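Local coordinates for protein endo-pectate lyase (Erwinia chrysanthemi, PDB 3B4N) that cleaves polygalacturonate by calcium-dependent elimination, and probably also acts within the chains of highly methylated pectins, at residues K202-G208 / N232-K238; A68-T72 / G239-L243. All blocks are in the same frame, centred on the assembly; numbering follows the deposited sequence.

Contact 1: residues K202-G208 / N232-K238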
ATOM      1  N   LYS A 202     -14.544   9.317   2.605  1.00 11.50           N
ATOM      2  CA  LYS A 202     -14.037  10.590   3.111  1.00 11.54           C
ATOM      3  C   LYS A 202     -12.520  10.582   3.273  1.00 11.08           C
ATOM      4  O   LYS A 202     -11.838  11.457   2.732  1.00 13.03           O
ATOM      5  CB  LYS A 202     -14.712  10.930   4.448  1.00 12.10           C
ATOM      6  CG  LYS A 202     -14.472  12.347   4.940  1.00 14.13           C
ATOM      7  CD  LYS A 202     -15.090  13.392   4.022  1.00 17.10           C
ATOM      8  CE  LYS A 202     -14.962  14.782   4.622  1.00 16.85           C
ATOM      9  NZ  LYS A 202     -15.253  15.863   3.628  1.00 17.15           N
ATOM     10  N   THR A 203     -12.000   9.631   4.042  1.00 10.49           N
ATOM     11  CA  THR A 203     -10.554   9.495   4.212  1.00 10.42           C
ATOM     12  C   THR A 203     -10.206   8.019   4.164  1.00 10.78           C
ATOM     13  O   THR A 203     -10.745   7.227   4.936  1.00 13.04           O
ATOM     14  CB  THR A 203     -10.033  10.047   5.561  1.00 11.57           C
ATOM     15  OG1 THR A 203     -10.383  11.426   5.693  1.00 13.31           O
ATOM     16  CG2 THR A 203      -8.510   9.956   5.603  1.00 12.64           C
ATOM     17  N   MET A 204      -9.323   7.650   3.242  1.00  8.83           N
ATOM     18  CA  MET A 204      -8.871   6.265   3.117  1.00  8.91           C
ATOM     19  C   MET A 204      -7.383   6.255   3.482  1.00  7.92           C
ATOM     20  O   MET A 204      -6.567   6.905   2.828  1.00  8.90           O
ATOM     21  CB  MET A 204      -9.098   5.749   1.690  1.00  8.64           C
ATOM     22  CG  MET A 204      -8.536   4.342   1.466  1.00  8.81           C
ATOM     23  SD  MET A 204      -8.907   3.678  -0.170  1.00 10.05           S
ATOM     24  CE  MET A 204      -7.578   4.422  -1.105  1.00 12.01           C
ATOM     25  N   THR A 205      -7.041   5.528   4.538  1.00  8.05           N
ATOM     26  CA  THR A 205      -5.666   5.470   5.018  1.00  8.46           C
ATOM     27  C   THR A 205      -5.043   4.099   4.819  1.00  8.53           C
ATOM     28  O   THR A 205      -5.620   3.092   5.234  1.00 10.33           O
ATOM     29  CB  THR A 205      -5.613   5.812   6.524  1.00  9.93           C
ATOM     30  OG1 THR A 205      -6.186   7.106   6.733  1.00 11.69           O
ATOM     31  CG2 THR A 205      -4.176   5.810   7.038  1.00 10.86           C
ATOM     32  N   ILE A 206      -3.879   4.066   4.167  1.00  7.76           N
ATOM     33  CA  ILE A 206      -3.133   2.830   3.941  1.00  7.72           C
ATOM     34  C   ILE A 206      -2.018   2.866   4.987  1.00  7.77           C
ATOM     35  O   ILE A 206      -1.208   3.798   4.994  1.00  8.70           O
ATOM     36  CB  ILE A 206      -2.485   2.798   2.538  1.00  7.00           C
ATOM     37  CG1 ILE A 206      -3.520   3.092   1.439  1.00  9.41           C
ATOM     38  CG2 ILE A 206      -1.816   1.447   2.319  1.00  9.73           C
ATOM     39  CD1 ILE A 206      -4.737   2.172   1.426  1.00 10.82           C
ATOM     40  N   VAL A 207      -1.993   1.871   5.870  1.00  7.41           N
ATOM     41  CA  VAL A 207      -0.993   1.787   6.946  1.00  7.51           C
ATOM     42  C   VAL A 207      -0.139   0.554   6.700  1.00  7.25           C
ATOM     43  O   VAL A 207      -0.551  -0.576   6.983  1.00  7.65           O
ATOM     44  CB  VAL A 207      -1.669   1.682   8.341  1.00 10.68           C
ATOM     45  CG1 VAL A 207      -0.604   1.709   9.440  1.00  9.78           C
ATOM     46  CG2 VAL A 207      -2.634   2.842   8.545  1.00 10.78           C
ATOM     47  N   GLY A 208       1.065   0.776   6.181  1.00  7.82           N
ATOM     48  CA  GLY A 208       1.919  -0.345   5.856  1.00  7.93           C
ATOM     49  C   GLY A 208       1.333  -1.106   4.676  1.00  6.82           C
ATOM     50  O   GLY A 208       0.618  -0.541   3.841  1.00  8.39           O
ATOM     51  N   ASN A 232     -13.649  16.126  -1.953  1.00 11.32           N
ATOM     52  CA  ASN A 232     -13.529  16.691  -0.606  1.00 12.86           C
ATOM     53  C   ASN A 232     -13.060  15.540   0.277  1.00 12.73           C
ATOM     54  O   ASN A 232     -13.525  15.368   1.407  1.00 13.57           O
ATOM     55  CB  ASN A 232     -14.899  17.194  -0.124  1.00 14.68           C
ATOM     56  CG  ASN A 232     -15.577  18.102  -1.135  1.00 16.64           C
ATOM     57  OD1 ASN A 232     -15.095  19.188  -1.423  1.00 21.30           O
ATOM     58  ND2 ASN A 232     -16.693  17.649  -1.684  1.00 19.66           N
ATOM     59  N   SER A 233     -12.119  14.762  -0.252  1.00 10.90           N
ATOM     60  CA  SER A 233     -11.635  13.572   0.427  1.00 10.51           C
ATOM     61  C   SER A 233     -10.135  13.390   0.298  1.00  9.98           C
ATOM     62  O   SER A 233      -9.502  13.940  -0.605  1.00  9.94           O
ATOM     63  CB  SER A 233     -12.345  12.358  -0.153  1.00 10.75           C
ATOM     64  OG  SER A 233     -12.237  12.374  -1.563  1.00  9.80           O
ATOM     65  N   THR A 234      -9.587  12.553   1.170  1.00  9.50           N
ATOM     66  CA  THR A 234      -8.152  12.342   1.233  1.00  9.43           C
ATOM     67  C   THR A 234      -7.729  10.888   1.277  1.00  8.54           C
ATOM     68  O   THR A 234      -8.381  10.072   1.925  1.00  8.60           O
ATOM     69  CB  THR A 234      -7.597  12.983   2.527  1.00  8.97           C
ATOM     70  OG1 THR A 234      -8.096  14.324   2.638  1.00 11.23           O
ATOM     71  CG2 THR A 234      -6.068  13.002   2.536  1.00 11.30           C
ATOM     72  N   THR A 235      -6.639  10.576   0.577  1.00  8.13           N
ATOM     73  CA  THR A 235      -6.037   9.251   0.633  1.00  7.94           C
ATOM     74  C   THR A 235      -4.710   9.491   1.358  1.00  7.64           C
ATOM     75  O   THR A 235      -3.929  10.365   0.967  1.00  8.64           O
ATOM     76  CB  THR A 235      -5.781   8.655  -0.756  1.00  7.73           C
ATOM     77  OG1 THR A 235      -7.042   8.410  -1.395  1.00  8.21           O
ATOM     78  CG2 THR A 235      -5.023   7.326  -0.635  1.00  7.87           C
ATOM     79  N   VAL A 236      -4.487   8.735   2.431  1.00  9.12           N
ATOM     80  CA  VAL A 236      -3.289   8.860   3.260  1.00  8.61           C
ATOM     81  C   VAL A 236      -2.453   7.588   3.138  1.00  8.63           C
ATOM     82  O   VAL A 236      -2.995   6.488   3.186  1.00  8.82           O
ATOM     83  CB  VAL A 236      -3.689   9.070   4.741  1.00  9.87           C
ATOM     84  CG1 VAL A 236      -2.445   9.243   5.618  1.00  8.77           C
ATOM     85  CG2 VAL A 236      -4.600  10.285   4.862  1.00 10.66           C
ATOM     86  N   VAL A 237      -1.140   7.749   2.972  1.00  7.63           N
ATOM     87  CA  VAL A 237      -0.230   6.613   2.847  1.00  8.37           C
ATOM     88  C   VAL A 237       0.900   6.760   3.856  1.00  7.54           C
ATOM     89  O   VAL A 237       1.688   7.708   3.784  1.00  8.12           O
ATOM     90  CB  VAL A 237       0.373   6.533   1.426  1.00  8.28           C
ATOM     91  CG1 VAL A 237       1.329   5.331   1.331  1.00 10.43           C
ATOM     92  CG2 VAL A 237      -0.743   6.419   0.385  1.00  9.35           C
ATOM     93  N   LYS A 238       0.970   5.823   4.796  1.00  7.44           N
ATOM     94  CA  LYS A 238       1.996   5.850   5.831  1.00  7.96           C
ATOM     95  C   LYS A 238       2.413   4.444   6.238  1.00  9.29           C
ATOM     96  O   LYS A 238       2.000   3.467   5.621  1.00  8.75           O
ATOM     97  CB  LYS A 238       1.495   6.640   7.048  1.00 10.25           C
ATOM     98  CG  LYS A 238       0.250   6.095   7.723  1.00 11.38           C
ATOM     99  CD  LYS A 238      -0.216   7.102   8.766  1.00 16.00           C
ATOM    100  CE  LYS A 238      -1.507   6.712   9.429  1.00 16.86           C
ATOM    101  NZ  LYS A 238      -1.760   7.660  10.565  1.00 19.22           N
TER

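Contact 2: residues A68-T72 / G239-L243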
ATOM      1  N   ALA A  68       9.848   3.535  15.114  1.00 10.82           N
ATOM      2  CA  ALA A  68       8.511   3.208  15.590  1.00 10.45           C
ATOM      3  C   ALA A  68       7.381   3.375  14.594  1.00 10.58           C
ATOM      4  O   ALA A  68       6.257   2.939  14.859  1.00 12.19           O
ATOM      5  CB  ALA A  68       8.203   4.055  16.830  1.00 12.20           C
ATOM      6  N   GLU A  69       7.676   3.989  13.456  1.00 11.18           N
ATOM      7  CA  GLU A  69       6.645   4.285  12.466  1.00 10.93           C
ATOM      8  C   GLU A  69       6.448   3.282  11.339  1.00  9.92           C
ATOM      9  O   GLU A  69       5.329   3.091  10.858  1.00 11.30           O
ATOM     10  CB  GLU A  69       6.914   5.676  11.881  1.00 12.25           C
ATOM     11  CG  GLU A  69       6.923   6.804  12.935  1.00 16.62           C
ATOM     12  CD  GLU A  69       8.224   6.901  13.741  1.00 18.69           C
ATOM     13  OE1 GLU A  69       8.171   7.347  14.903  1.00 20.51           O
ATOM     14  OE2 GLU A  69       9.302   6.553  13.218  1.00 20.28           O
ATOM     15  N   THR A  70       7.523   2.642  10.908  1.00  9.57           N
ATOM     16  CA  THR A  70       7.394   1.695   9.822  1.00  8.96           C
ATOM     17  C   THR A  70       6.559   0.476  10.207  1.00  8.61           C
ATOM     18  O   THR A  70       6.453   0.115  11.380  1.00  8.77           O
ATOM     19  CB  THR A  70       8.788   1.233   9.328  1.00  8.10           C
ATOM     20  OG1 THR A  70       8.624   0.489   8.118  1.00  9.36           O
ATOM     21  CG2 THR A  70       9.487   0.342  10.370  1.00 10.36           C
ATOM     22  N   ARG A  71       5.945  -0.149   9.206  1.00  8.25           N
ATOM     23  CA  ARG A  71       5.164  -1.356   9.442  1.00  9.26           C
ATOM     24  C   ARG A  71       5.578  -2.422   8.438  1.00  8.80           C
ATOM     25  O   ARG A  71       4.897  -3.434   8.268  1.00  8.55           O
ATOM     26  CB  ARG A  71       3.664  -1.059   9.333  1.00  7.74           C
ATOM     27  CG  ARG A  71       3.140  -0.173  10.472  1.00  7.93           C
ATOM     28  CD  ARG A  71       3.214  -0.872  11.827  1.00  8.07           C
ATOM     29  NE  ARG A  71       2.605  -0.062  12.886  1.00  9.57           N
ATOM     30  CZ  ARG A  71       3.249   0.842  13.625  1.00  8.97           C
ATOM     31  NH1 ARG A  71       4.544   1.080  13.447  1.00 11.22           N
ATOM     32  NH2 ARG A  71       2.589   1.522  14.549  1.00 11.88           N
ATOM     33  N   THR A  72       6.707  -2.182   7.770  1.00  7.60           N
ATOM     34  CA  THR A  72       7.227  -3.135   6.793  1.00  8.57           C
ATOM     35  C   THR A  72       8.745  -3.247   6.916  1.00  9.55           C
ATOM     36  O   THR A  72       9.413  -2.375   7.479  1.00 10.29           O
ATOM     37  CB  THR A  72       6.906  -2.718   5.333  1.00  8.08           C
ATOM     38  OG1 THR A  72       7.582  -1.491   5.034  1.00 10.45           O
ATOM     39  CG2 THR A  72       5.389  -2.559   5.118  1.00  9.69           C
ATOM     40  N   GLY A 239       3.260   4.346   7.255  1.00  8.65           N
ATOM     41  CA  GLY A 239       3.695   3.040   7.720  1.00  8.44           C
ATOM     42  C   GLY A 239       4.628   2.325   6.765  1.00  7.91           C
ATOM     43  O   GLY A 239       4.842   1.121   6.882  1.00  8.82           O
ATOM     44  N   ASN A 240       5.191   3.074   5.823  1.00  8.73           N
ATOM     45  CA  ASN A 240       6.103   2.531   4.833  1.00  9.08           C
ATOM     46  C   ASN A 240       5.490   1.490   3.911  1.00  8.67           C
ATOM     47  O   ASN A 240       6.072   0.429   3.662  1.00  9.96           O
ATOM     48  CB  ASN A 240       7.369   1.983   5.497  1.00  9.75           C
ATOM     49  CG  ASN A 240       8.545   1.917   4.533  1.00 10.57           C
ATOM     50  OD1 ASN A 240       8.577   2.626   3.523  1.00 11.29           O
ATOM     51  ND2 ASN A 240       9.523   1.079   4.849  1.00 13.01           N
ATOM     52  N   PHE A 241       4.296   1.813   3.419  1.00  9.20           N
ATOM     53  CA  PHE A 241       3.588   0.999   2.429  1.00  8.13           C
ATOM     54  C   PHE A 241       4.641   0.776   1.341  1.00  8.16           C
ATOM     55  O   PHE A 241       5.273   1.726   0.874  1.00  7.86           O
ATOM     56  CB  PHE A 241       2.414   1.825   1.900  1.00  7.98           C
ATOM     57  CG  PHE A 241       1.645   1.186   0.776  1.00  8.07           C
ATOM     58  CD1 PHE A 241       1.217  -0.136   0.850  1.00  7.17           C
ATOM     59  CD2 PHE A 241       1.270   1.946  -0.326  1.00  9.19           C
ATOM     60  CE1 PHE A 241       0.419  -0.693  -0.156  1.00  8.44           C
ATOM     61  CE2 PHE A 241       0.466   1.397  -1.340  1.00  9.27           C
ATOM     62  CZ  PHE A 241       0.046   0.084  -1.249  1.00  9.71           C
ATOM     63  N   THR A 242       4.831  -0.474   0.945  1.00  7.86           N
ATOM     64  CA  THR A 242       5.863  -0.809  -0.026  1.00  8.77           C
ATOM     65  C   THR A 242       5.340  -1.398  -1.313  1.00  8.12           C
ATOM     66  O   THR A 242       4.521  -2.315  -1.294  1.00  9.35           O
ATOM     67  CB  THR A 242       6.848  -1.803   0.598  1.00 10.03           C
ATOM     68  OG1 THR A 242       7.483  -1.179   1.715  1.00 12.40           O
ATOM     69  CG2 THR A 242       7.910  -2.253  -0.408  1.00 12.27           C
ATOM     70  N   LEU A 243       5.831  -0.861  -2.424  1.00  9.11           N
ATOM     71  CA  LEU A 243       5.457  -1.350  -3.741  1.00  8.83           C
ATOM     72  C   LEU A 243       6.614  -2.174  -4.272  1.00 10.94           C
ATOM     73  O   LEU A 243       7.768  -1.743  -4.211  1.00 11.65           O
ATOM     74  CB  LEU A 243       5.188  -0.194  -4.709  1.00  9.63           C
ATOM     75  CG  LEU A 243       4.073   0.788  -4.338  1.00 10.44           C
ATOM     76  CD1 LEU A 243       3.854   1.739  -5.490  1.00  9.88           C
ATOM     77  CD2 LEU A 243       2.792   0.039  -4.010  1.00 13.04           C
TER

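Contact 1: residues K202-G208 / N232-K238
Thr234 N donates to Lys202 O and Met204 N to Thr234 O, the first rungs of a ladder of six backbone hydrogen bonds that joins strands 203-207 and 233-238. Val236 N follows on Met204 O at 2.8 Å, then Ile206 N on Val236 O with a nearly straight N-H...O angle of 175°. Lys238 N to Ile206 O and Gly208 N to Lys238 O complete it, so Met204 brackets Thr235 and Ile206 brackets Val237, each through its own N and O. Just ahead of the first rung, Lys202 bends at chi2 and brings NZ to Asn232 O, 2.9 Å away and in the carbonyl plane, tying the two strand entrances together.

On the face carrying Thr203, Thr205 and Val207, methyls, a hydroxyl and a lysine chain meet across the strands. Val236 lies alongside Thr205, its CB 3.7 Å from Thr205 OG1, while its CG2 reaches Thr203 CG2 at 4.0 Å. Lys238 rises from the position between its backbone N and carbonyl carbon (chi1 60°) and continues extended, which lays CE over Thr205 CG2 at 3.7 Å and beside Val207 CG2. The other face is buried: Met204, its chain bent only at the sulfur, sets CE 3.9 Å from Thr235 CG2, and Ile206 CG1 stands 4.5 Å from Val237 CG2. Inside, Thr235 OG1 is bonded to Asn199, Ser233 OG to His228, and Leu226 of strand 224-228 packs on Ile206, Thr235 and Val237. Parallel pairing in register, with the axes 4.6 Å apart and only 9° from each other, between strands of successive coils is the hallmark of the right-handed parallel beta helix.

Contact 2: residues A68-T72 / G239-L243
Thr72 OG1 donates to Asn240 O over 2.8 Å, the shortest polar link between the loop 68-72 and the turn that opens 239-243. Thr242 OG1 bonds to that same oxygen at 2.9 Å from the opposite face of its carbonyl plane, so two hydroxyls grip Asn240 O. Thr72 OG1 is placed there by chi1 of 64°, between its backbone N and carbonyl carbon, and Thr72 CG2 packs 3.4 Å from Asn240 O as well. Next to this pair, Arg71 N bonds to Gly239 O at 2.9 Å, arriving well above the carbonyl plane, and Gly239 CA makes a CH...O contact with Glu69 O.

Asn240 stands alongside Thr70, its CB 3.3 Å from Thr70 OG1; ND2 gives that hydroxyl a weak bond, while OD1 is held by Thr272 OG1. Thr70 OG1 in turn donates to Thr72 O, on a lone pair in the carbonyl plane, which closes the loop on itself next to the asparagine. The loop is also pinned by its own arginine: Arg71 NH1 bonds to both Ala68 O (2.9 Å) and Thr70 O, and Asp67 accepts from the N-H groups of Glu69 and Thr70. Behind it lie strands 32-39 and 44-52, where Trp37 and Gln47 touch Arg71, while on the beta-helix side Thr72 and Thr242 both rest on Ile210 of strand 210-213.

In the fold
Contacts 1 and 2 lie with centres about 14 Å apart. The order along the chain is 68-72, 202-208, 232-238, 239-243, so both segments of contact 1 fall between those of contact 2, and 232-238 runs straight into 239-243. Contact 1 pairs neighbouring coils of the beta helix; contact 2 joins the turn leaving it to the loop that follows strand 61-66 of the N-terminal sheet. They meet at Ile206 and Gly208, both packed on Phe241 CD1 (Gly208 O at 3.1 Å), while Gly208 CA packs on Arg71 CB and Thr72 CG2. The N-terminal sheet domain is thus seated directly against the coils of the lyase domain, whose calcium and zinc ions lie outside both contacts.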